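Local coordinates for dimethyladenosine transferase, putative (Plasmodium falciparum, PDB 2H1R), which probably transfers methyl groups from S-adenosyl-L-methionine to adenine bases of ribosomal RNA, the fragment here covering its methyltransferase fold and the helical region that follows, at residues C110-P115 / A136-Q141; Y157-I162 / L211-F216; K172-N177 / S189-L194. One frame throughout, in Å; residues are numbered along the deposited sequence.

Contact 1 (C110-P115 / A136-Q141); sequences CTANIP and AVLMFQ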
loop_
_atom_site.group_PDB
_atom_site.type_symbol
_atom_site.label_atom_id
_atom_site.label_comp_id
_atom_site.label_asym_id
_atom_site.label_seq_id
_atom_site.Cartn_x
_atom_site.Cartn_y
_atom_site.Cartn_z
ATOM N N CYS A 110 8.365 1.280 -10.363
ATOM C CA CYS A 110 9.208 1.128 -9.175
ATOM C C CYS A 110 9.643 -0.330 -9.020
ATOM O O CYS A 110 8.847 -1.243 -9.206
ATOM C CB CYS A 110 8.433 1.542 -7.908
ATOM S SG CYS A 110 9.479 1.402 -6.436
ATOM N N THR A 111 10.902 -0.550 -8.669
ATOM C CA THR A 111 11.317 -1.875 -8.198
ATOM C C THR A 111 12.089 -1.692 -6.882
ATOM O O THR A 111 12.819 -0.709 -6.713
ATOM C CB THR A 111 12.121 -2.661 -9.260
ATOM O OG1 THR A 111 12.331 -4.003 -8.790
ATOM C CG2 THR A 111 13.474 -1.999 -9.557
ATOM N N ALA A 112 11.888 -2.594 -5.932
ATOM C CA ALA A 112 12.517 -2.441 -4.614
ATOM C C ALA A 112 12.729 -3.775 -3.967
ATOM O O ALA A 112 11.895 -4.667 -4.099
ATOM C CB ALA A 112 11.625 -1.598 -3.709
ATOM N N ASN A 113 13.828 -3.885 -3.228
ATOM C CA ASN A 113 13.948 -4.893 -2.171
ATOM C C ASN A 113 13.802 -4.173 -0.814
ATOM O O ASN A 113 14.659 -3.356 -0.413
ATOM C CB ASN A 113 15.275 -5.642 -2.287
ATOM C CG ASN A 113 15.423 -6.746 -1.246
ATOM O OD1 ASN A 113 14.454 -7.131 -0.559
ATOM N ND2 ASN A 113 16.642 -7.278 -1.130
ATOM N N ILE A 114 12.701 -4.456 -0.116
ATOM C CA ILE A 114 12.337 -3.663 1.062
ATOM C C ILE A 114 12.719 -4.317 2.402
ATOM O O ILE A 114 12.268 -5.423 2.680
ATOM C CB ILE A 114 10.822 -3.276 1.055
ATOM C CG1 ILE A 114 10.436 -2.675 -0.305
ATOM C CG2 ILE A 114 10.502 -2.288 2.202
ATOM C CD1 ILE A 114 11.245 -1.380 -0.656
ATOM N N PRO A 115 13.521 -3.606 3.239
ATOM C CA PRO A 115 13.799 -4.066 4.607
ATOM C C PRO A 115 12.489 -4.223 5.358
ATOM O O PRO A 115 11.605 -3.372 5.268
ATOM C CB PRO A 115 14.627 -2.927 5.222
ATOM C CG PRO A 115 15.142 -2.149 4.093
ATOM C CD PRO A 115 14.182 -2.319 2.948
ATOM N N ALA A 136 4.626 -1.361 -9.765
ATOM C CA ALA A 136 5.725 -1.535 -8.828
ATOM C C ALA A 136 5.948 -3.034 -8.657
ATOM O O ALA A 136 4.992 -3.767 -8.509
ATOM C CB ALA A 136 5.387 -0.870 -7.459
ATOM N N VAL A 137 7.192 -3.483 -8.708
ATOM C CA VAL A 137 7.533 -4.891 -8.485
ATOM C C VAL A 137 8.388 -4.878 -7.204
ATOM O O VAL A 137 9.474 -4.285 -7.163
ATOM C CB VAL A 137 8.256 -5.503 -9.687
ATOM C CG1 VAL A 137 8.487 -6.992 -9.469
ATOM C CG2 VAL A 137 7.413 -5.274 -10.993
ATOM N N LEU A 138 7.850 -5.468 -6.137
ATOM C CA LEU A 138 8.393 -5.261 -4.785
ATOM C C LEU A 138 8.708 -6.598 -4.121
ATOM O O LEU A 138 7.868 -7.492 -4.125
ATOM C CB LEU A 138 7.406 -4.431 -3.924
ATOM C CG LEU A 138 6.933 -3.039 -4.452
ATOM C CD1 LEU A 138 5.737 -2.459 -3.665
ATOM C CD2 LEU A 138 8.027 -2.031 -4.487
ATOM N N MET A 139 9.893 -6.718 -3.532
ATOM C CA MET A 139 10.219 -7.917 -2.763
ATOM C C MET A 139 10.100 -7.640 -1.259
ATOM O O MET A 139 10.636 -6.650 -0.749
ATOM C CB MET A 139 11.585 -8.458 -3.163
ATOM C CG MET A 139 12.056 -9.626 -2.341
ATOM S SD MET A 139 13.415 -10.414 -3.201
ATOM C CE MET A 139 14.740 -9.343 -2.748
ATOM N N PHE A 140 9.319 -8.476 -0.585
ATOM C CA PHE A 140 9.093 -8.354 0.860
ATOM C C PHE A 140 9.388 -9.675 1.555
ATOM O O PHE A 140 9.232 -10.748 0.982
ATOM C CB PHE A 140 7.619 -8.004 1.175
ATOM C CG PHE A 140 7.160 -6.645 0.692
ATOM C CD1 PHE A 140 7.463 -5.491 1.413
ATOM C CD2 PHE A 140 6.338 -6.537 -0.424
ATOM C CE1 PHE A 140 7.026 -4.238 0.992
ATOM C CE2 PHE A 140 5.875 -5.282 -0.864
ATOM C CZ PHE A 140 6.231 -4.118 -0.142
ATOM N N GLN A 141 9.748 -9.607 2.829
ATOM C CA GLN A 141 9.774 -10.812 3.656
ATOM C C GLN A 141 8.423 -11.547 3.542
ATOM O O GLN A 141 7.375 -10.894 3.448
ATOM C CB GLN A 141 10.119 -10.411 5.092
ATOM C CG GLN A 141 10.816 -11.483 5.901
ATOM C CD GLN A 141 11.250 -10.994 7.281
ATOM O OE1 GLN A 141 12.131 -10.141 7.403
ATOM N NE2 GLN A 141 10.659 -11.570 8.328
HETATM O O HOH W 1 11.636 -6.317 -7.002
HETATM O O HOH W 2 9.800 -6.831 3.892
#
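C110 to N113 pair residue for residue with A136 to M139 as neighbouring parallel strands, their directions only 3° apart, and four backbone hydrogen bonds close the ladder: V137 N to C110 O (2.8 Å), A112 N to V137 O, M139 N to A112 O and I114 N to M139 O. V137 O accepts hydrogen bonds from A112 N and from a water (3.0 Å), and T111 CA makes a CA-H...O contact with it. That water also bonds T111 OG1, which the threonine's first torsion (chi1 -172°) sets beside its own carbonyl carbon.

On the face carrying C110, A112, A136 and L138, the packing is apolar. C110 CB meets A136 CB at 3.9 Å, and the CD2 branch of L138 reaches across to A112 CB at 3.7 Å. The two strands and helix 119-128 form a right-handed beta-alpha-beta crossover of the Rossmann-like class I methyltransferase fold; L138, F140 and I114 all touch that helix. I114 and F140 run side by side in the same sense, I114 CB 3.9 Å from F140 CE1.

The opposite face bears N113, predicted to bind S-adenosyl-L-methionine, and M139, which packs on S189 and I191 of strand 189-196. Where the strands part, a second water joins I114 O (3.1 Å) to Q141 N, the N-cap residue of helix 142-148.

Contact 2 (Y157-I162 / L211-F216); sequences YSRLTI and LLRICF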
loop_
_atom_site.group_PDB
_atom_site.type_symbol
_atom_site.label_atom_id
_atom_site.label_comp_id
_atom_site.label_asym_id
_atom_site.label_seq_id
_atom_site.Cartn_x
_atom_site.Cartn_y
_atom_site.Cartn_z
ATOM N N TYR A 157 -6.114 -11.610 7.276
ATOM C CA TYR A 157 -6.682 -10.523 6.427
ATOM C C TYR A 157 -6.862 -9.294 7.307
ATOM O O TYR A 157 -7.414 -9.397 8.385
ATOM C CB TYR A 157 -7.992 -11.029 5.847
ATOM C CG TYR A 157 -8.768 -10.092 4.950
ATOM C CD1 TYR A 157 -8.337 -9.819 3.652
ATOM C CD2 TYR A 157 -9.954 -9.510 5.397
ATOM C CE1 TYR A 157 -9.096 -9.002 2.786
ATOM C CE2 TYR A 157 -10.713 -8.705 4.552
ATOM C CZ TYR A 157 -10.253 -8.424 3.264
ATOM O OH TYR A 157 -11.006 -7.614 2.433
ATOM N N SER A 158 -6.357 -8.132 6.866
ATOM C CA SER A 158 -6.220 -6.990 7.786
ATOM C C SER A 158 -6.479 -5.647 7.081
ATOM O O SER A 158 -6.770 -5.620 5.859
ATOM C CB SER A 158 -4.835 -6.993 8.447
ATOM O OG SER A 158 -3.843 -6.607 7.498
ATOM N N ARG A 159 -6.388 -4.572 7.856
ATOM C CA ARG A 159 -6.519 -3.202 7.310
ATOM C C ARG A 159 -5.479 -2.994 6.197
ATOM O O ARG A 159 -5.805 -2.452 5.147
ATOM C CB ARG A 159 -6.323 -2.194 8.418
ATOM C CG ARG A 159 -6.468 -0.717 7.965
ATOM C CD ARG A 159 -6.356 0.213 9.142
ATOM N NE ARG A 159 -5.213 -0.113 9.998
ATOM C CZ ARG A 159 -4.012 0.447 9.892
ATOM N NH1 ARG A 159 -3.033 0.067 10.701
ATOM N NH2 ARG A 159 -3.783 1.394 8.988
ATOM N N LEU A 160 -4.257 -3.490 6.395
ATOM C CA LEU A 160 -3.229 -3.417 5.335
ATOM C C LEU A 160 -3.733 -3.982 4.039
ATOM O O LEU A 160 -3.624 -3.342 2.968
ATOM C CB LEU A 160 -1.957 -4.195 5.734
ATOM C CG LEU A 160 -1.007 -4.566 4.578
ATOM C CD1 LEU A 160 -0.370 -3.290 3.982
ATOM C CD2 LEU A 160 0.084 -5.559 5.042
ATOM N N THR A 161 -4.274 -5.204 4.110
ATOM C CA THR A 161 -4.792 -5.885 2.945
ATOM C C THR A 161 -5.838 -5.094 2.210
ATOM O O THR A 161 -5.791 -4.999 0.970
ATOM C CB THR A 161 -5.403 -7.297 3.269
ATOM O OG1 THR A 161 -4.597 -7.974 4.248
ATOM C CG2 THR A 161 -5.503 -8.092 2.010
ATOM N N ILE A 162 -6.798 -4.535 2.938
ATOM C CA ILE A 162 -7.858 -3.806 2.254
ATOM C C ILE A 162 -7.326 -2.492 1.643
ATOM O O ILE A 162 -7.702 -2.161 0.522
ATOM C CB ILE A 162 -9.100 -3.585 3.140
ATOM C CG1 ILE A 162 -9.722 -4.929 3.509
ATOM C CG2 ILE A 162 -10.181 -2.785 2.380
ATOM C CD1 ILE A 162 -11.061 -4.820 4.340
ATOM N N LEU A 211 -11.666 4.966 9.360
ATOM C CA LEU A 211 -12.838 4.060 9.374
ATOM C C LEU A 211 -12.359 2.608 9.498
ATOM O O LEU A 211 -12.889 1.827 10.307
ATOM C CB LEU A 211 -13.682 4.225 8.103
ATOM C CG LEU A 211 -14.792 3.183 7.857
ATOM C CD1 LEU A 211 -15.894 3.214 8.935
ATOM C CD2 LEU A 211 -15.426 3.321 6.471
ATOM N N LEU A 212 -11.357 2.249 8.710
ATOM C CA LEU A 212 -10.783 0.893 8.823
ATOM C C LEU A 212 -10.175 0.596 10.172
ATOM O O LEU A 212 -10.297 -0.527 10.645
ATOM C CB LEU A 212 -9.778 0.581 7.704
ATOM C CG LEU A 212 -10.384 0.469 6.289
ATOM C CD1 LEU A 212 -9.237 0.286 5.308
ATOM C CD2 LEU A 212 -11.319 -0.697 6.118
ATOM N N ARG A 213 -9.505 1.563 10.789
ATOM C CA ARG A 213 -8.954 1.367 12.143
ATOM C C ARG A 213 -10.052 1.110 13.194
ATOM O O ARG A 213 -9.896 0.238 14.073
ATOM C CB ARG A 213 -8.065 2.548 12.556
ATOM C CG ARG A 213 -6.712 2.533 11.827
ATOM C CD ARG A 213 -5.943 3.821 12.156
ATOM N NE ARG A 213 -4.652 3.896 11.499
ATOM C CZ ARG A 213 -3.524 3.424 12.028
ATOM N NH1 ARG A 213 -3.551 2.820 13.201
ATOM N NH2 ARG A 213 -2.370 3.535 11.371
ATOM N N ILE A 214 -11.174 1.808 13.077
ATOM C CA ILE A 214 -12.298 1.548 13.960
ATOM C C ILE A 214 -12.802 0.117 13.799
ATOM O O ILE A 214 -12.961 -0.613 14.793
ATOM C CB ILE A 214 -13.480 2.544 13.724
ATOM C CG1 ILE A 214 -13.048 3.964 14.051
ATOM C CG2 ILE A 214 -14.667 2.185 14.608
ATOM C CD1 ILE A 214 -14.091 5.012 13.655
ATOM N N CYS A 215 -13.055 -0.265 12.560
ATOM C CA CYS A 215 -13.631 -1.560 12.230
ATOM C C CYS A 215 -12.674 -2.723 12.497
ATOM O O CYS A 215 -13.111 -3.766 12.994
ATOM C CB CYS A 215 -14.077 -1.581 10.765
ATOM S SG CYS A 215 -15.457 -0.395 10.472
ATOM N N PHE A 216 -11.390 -2.542 12.195
ATOM C CA PHE A 216 -10.418 -3.630 12.368
ATOM C C PHE A 216 -9.861 -3.756 13.756
ATOM O O PHE A 216 -9.104 -4.655 14.015
ATOM C CB PHE A 216 -9.323 -3.673 11.267
ATOM C CG PHE A 216 -9.780 -4.350 9.998
ATOM C CD1 PHE A 216 -10.600 -3.687 9.108
ATOM C CD2 PHE A 216 -9.422 -5.694 9.716
ATOM C CE1 PHE A 216 -11.066 -4.306 7.951
ATOM C CE2 PHE A 216 -9.896 -6.343 8.560
ATOM C CZ PHE A 216 -10.719 -5.660 7.681
#
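The guanidinium groups of R159 and R213 lie one on the other, centres 3.7 Å apart and planes inclined by 30°, a stacked pair that is offset toward the rim of each group. R159 gets there by leaving the helix extended and then turning at chi3 (47°), which lays its NE over R213 CG at 3.5 Å. R213 runs straight from CG to NE. The two groups share one carboxylate, that of D209, whose OD1 forms a salt bridge with R159 NH2 and whose OD2 forms another with R213 NE; this holds both in place and probably offsets their charge.

Nearer the backbone, the aliphatic part of R159 slants across L212, CG to CB 3.6 Å. This packs the first turn of helix 159-167, which has S158 as N-cap and leads into core strand 168-176, against helix 205-216 of the helical region that follows the core sheet.

F216 lays one face of its ring against the start of helix 159-167. That face takes the backbone, with R159 N 3.7 Å above the ring plane near the rim and the carbonyl carbon of S158 on that side of CE2 (3.8 Å), while Y157 O sits at the ring edge, 3.9 Å from CE2. I162 CD1 approaches the far end of the ring obliquely, 3.5 Å from F216 CZ. F282 of helix 279-291 touches both I162 and L212.

Contact 3 (K172-N177 / S189-L194); sequences KVCNVN and SVIVKL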
loop_
_atom_site.group_PDB
_atom_site.type_symbol
_atom_site.label_atom_id
_atom_site.label_comp_id
_atom_site.label_asym_id
_atom_site.label_seq_id
_atom_site.Cartn_x
_atom_site.Cartn_y
_atom_site.Cartn_z
ATOM N N LYS A 172 1.030 -12.009 -6.935
ATOM C CA LYS A 172 2.283 -12.632 -6.584
ATOM C C LYS A 172 3.079 -12.909 -7.858
ATOM O O LYS A 172 2.561 -13.493 -8.819
ATOM C CB LYS A 172 2.038 -13.932 -5.838
ATOM C CG LYS A 172 3.298 -14.713 -5.541
ATOM C CD LYS A 172 2.940 -16.143 -5.139
ATOM C CE LYS A 172 3.659 -16.494 -3.873
ATOM N NZ LYS A 172 3.201 -15.560 -2.795
ATOM N N VAL A 173 4.330 -12.479 -7.864
ATOM C CA VAL A 173 5.213 -12.707 -9.000
ATOM C C VAL A 173 5.909 -14.057 -8.781
ATOM O O VAL A 173 5.834 -14.932 -9.639
ATOM C CB VAL A 173 6.247 -11.558 -9.132
ATOM C CG1 VAL A 173 7.356 -11.885 -10.185
ATOM C CG2 VAL A 173 5.553 -10.260 -9.468
ATOM N N CYS A 174 6.532 -14.233 -7.613
ATOM C CA CYS A 174 7.215 -15.481 -7.265
ATOM C C CYS A 174 7.678 -15.541 -5.806
ATOM O O CYS A 174 7.648 -14.544 -5.064
ATOM C CB CYS A 174 8.428 -15.692 -8.181
ATOM S SG CYS A 174 9.737 -14.434 -7.989
ATOM N N ASN A 175 8.100 -16.737 -5.399
ATOM C CA ASN A 175 8.760 -16.933 -4.135
ATOM C C ASN A 175 10.242 -16.726 -4.312
ATOM O O ASN A 175 10.784 -16.953 -5.392
ATOM C CB ASN A 175 8.513 -18.347 -3.631
ATOM C CG ASN A 175 7.062 -18.609 -3.408
ATOM O OD1 ASN A 175 6.450 -17.980 -2.562
ATOM N ND2 ASN A 175 6.492 -19.513 -4.185
ATOM N N VAL A 176 10.898 -16.265 -3.260
ATOM C CA VAL A 176 12.341 -16.141 -3.281
ATOM C C VAL A 176 12.887 -16.819 -2.035
ATOM O O VAL A 176 12.814 -16.247 -0.931
ATOM C CB VAL A 176 12.770 -14.656 -3.303
ATOM C CG1 VAL A 176 14.276 -14.544 -3.367
ATOM C CG2 VAL A 176 12.124 -13.927 -4.485
ATOM N N ASN A 177 13.449 -18.017 -2.199
ATOM C CA ASN A 177 14.020 -18.740 -1.079
ATOM C C ASN A 177 15.223 -18.032 -0.496
ATOM O O ASN A 177 15.953 -17.343 -1.221
ATOM C CB ASN A 177 14.428 -20.153 -1.511
ATOM C CG ASN A 177 14.796 -21.055 -0.311
ATOM O OD1 ASN A 177 15.957 -21.412 -0.124
ATOM N ND2 ASN A 177 13.790 -21.405 0.518
ATOM N N SER A 189 11.426 -14.805 1.142
ATOM C CA SER A 189 10.803 -13.586 0.587
ATOM C C SER A 189 9.830 -13.905 -0.531
ATOM O O SER A 189 9.726 -15.044 -0.977
ATOM C CB SER A 189 11.862 -12.594 0.086
ATOM O OG SER A 189 12.670 -12.060 1.133
ATOM N N VAL A 190 9.107 -12.879 -0.975
ATOM C CA VAL A 190 8.101 -13.011 -2.006
ATOM C C VAL A 190 8.144 -11.700 -2.794
ATOM O O VAL A 190 8.291 -10.637 -2.205
ATOM C CB VAL A 190 6.678 -13.192 -1.406
ATOM C CG1 VAL A 190 5.575 -13.092 -2.503
ATOM C CG2 VAL A 190 6.562 -14.537 -0.678
ATOM N N ILE A 191 8.033 -11.810 -4.110
ATOM C CA ILE A 191 7.917 -10.646 -4.979
ATOM C C ILE A 191 6.483 -10.505 -5.414
ATOM O O ILE A 191 5.861 -11.472 -5.889
ATOM C CB ILE A 191 8.850 -10.760 -6.215
ATOM C CG1 ILE A 191 10.300 -10.868 -5.695
ATOM C CG2 ILE A 191 8.609 -9.526 -7.153
ATOM C CD1 ILE A 191 11.302 -11.334 -6.679
ATOM N N VAL A 192 5.963 -9.298 -5.241
ATOM C CA VAL A 192 4.577 -8.973 -5.602
ATOM C C VAL A 192 4.596 -7.829 -6.614
ATOM O O VAL A 192 5.600 -7.076 -6.689
ATOM C CB VAL A 192 3.706 -8.578 -4.366
ATOM C CG1 VAL A 192 3.603 -9.733 -3.373
ATOM C CG2 VAL A 192 4.249 -7.382 -3.662
ATOM N N LYS A 193 3.529 -7.737 -7.395
ATOM C CA LYS A 193 3.322 -6.656 -8.359
ATOM C C LYS A 193 2.075 -5.890 -7.998
ATOM O O LYS A 193 1.054 -6.490 -7.642
ATOM C CB LYS A 193 3.178 -7.245 -9.767
ATOM C CG LYS A 193 2.990 -6.201 -10.899
ATOM C CD LYS A 193 2.948 -6.914 -12.278
ATOM C CE LYS A 193 1.561 -7.526 -12.555
ATOM N NZ LYS A 193 1.448 -8.336 -13.867
ATOM N N LEU A 194 2.194 -4.567 -8.028
ATOM C CA LEU A 194 1.098 -3.649 -7.752
ATOM C C LEU A 194 0.850 -2.824 -9.004
ATOM O O LEU A 194 1.790 -2.181 -9.506
ATOM C CB LEU A 194 1.441 -2.659 -6.637
ATOM C CG LEU A 194 1.990 -3.089 -5.275
ATOM C CD1 LEU A 194 2.000 -1.911 -4.297
ATOM C CD2 LEU A 194 1.187 -4.231 -4.736
#
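A classic beta bulge interrupts the antiparallel pairing of K172-V176 with S189-V192, at the 168-176 edge of the core sheet: V173 and C174 both face I191. I191 O therefore accepts twice, from V173 N at 2.7 Å and weakly from C174 N at 3.3 Å, while I191 N returns a bond to C174 O. Beyond the bulge V176 and S189 form a hydrogen-bonded pair through two bonds. V176 N bonds S189 O at 2.8 Å, but from 49° out of the carbonyl plane and not on a lone pair.

I191 shares a face with C174, V176 and S189. Its CD1 presses against V176 CG2 at a tight 3.5 Å and against C174 SG at 3.7 Å; the sulfur stands between its own N and carbonyl carbon (chi1 65°). I191 CG2 instead takes V173 CB at 3.7 Å. In this reversed hairpin of the class I methyltransferase fold, where strand 189-196 runs antiparallel to its neighbours on both sides, that face is covered by helix 28-38, with I30 and I34 on I191 and K33 on C174.

On the other face K172 crosses V190 at about a right angle, and bends at chi3 and chi4 bring its NZ to 3.4 Å from V190 CG1. N175 runs alongside V190, with OD1 near CG2. Helix 142-148 packs on V190 from this face, through K142 and A145.

Contacts 1 and 3 are successive steps across one sheet, their centres about 9 Å apart. Strand 135-141 of contact 1 adjoins strand 189-196 of contact 3: L138 N lies 2.8 Å from V192 O in a probable hydrogen bond, and V137 CG1 packs on I191 CG2 at 3.4 Å. Both border the predicted S-adenosyl-L-methionine site, contact 1 through N113 and contact 3 through V176, whose side chain comes within about 4 Å of L25. Contact 2 lies apart from the annotated sites, its centre about 22 Å from that of contact 1. Yet it encloses contact 3 along the chain, because helix 159-167 leads into strand 168-176 and strand 189-196 precedes helix 205-216.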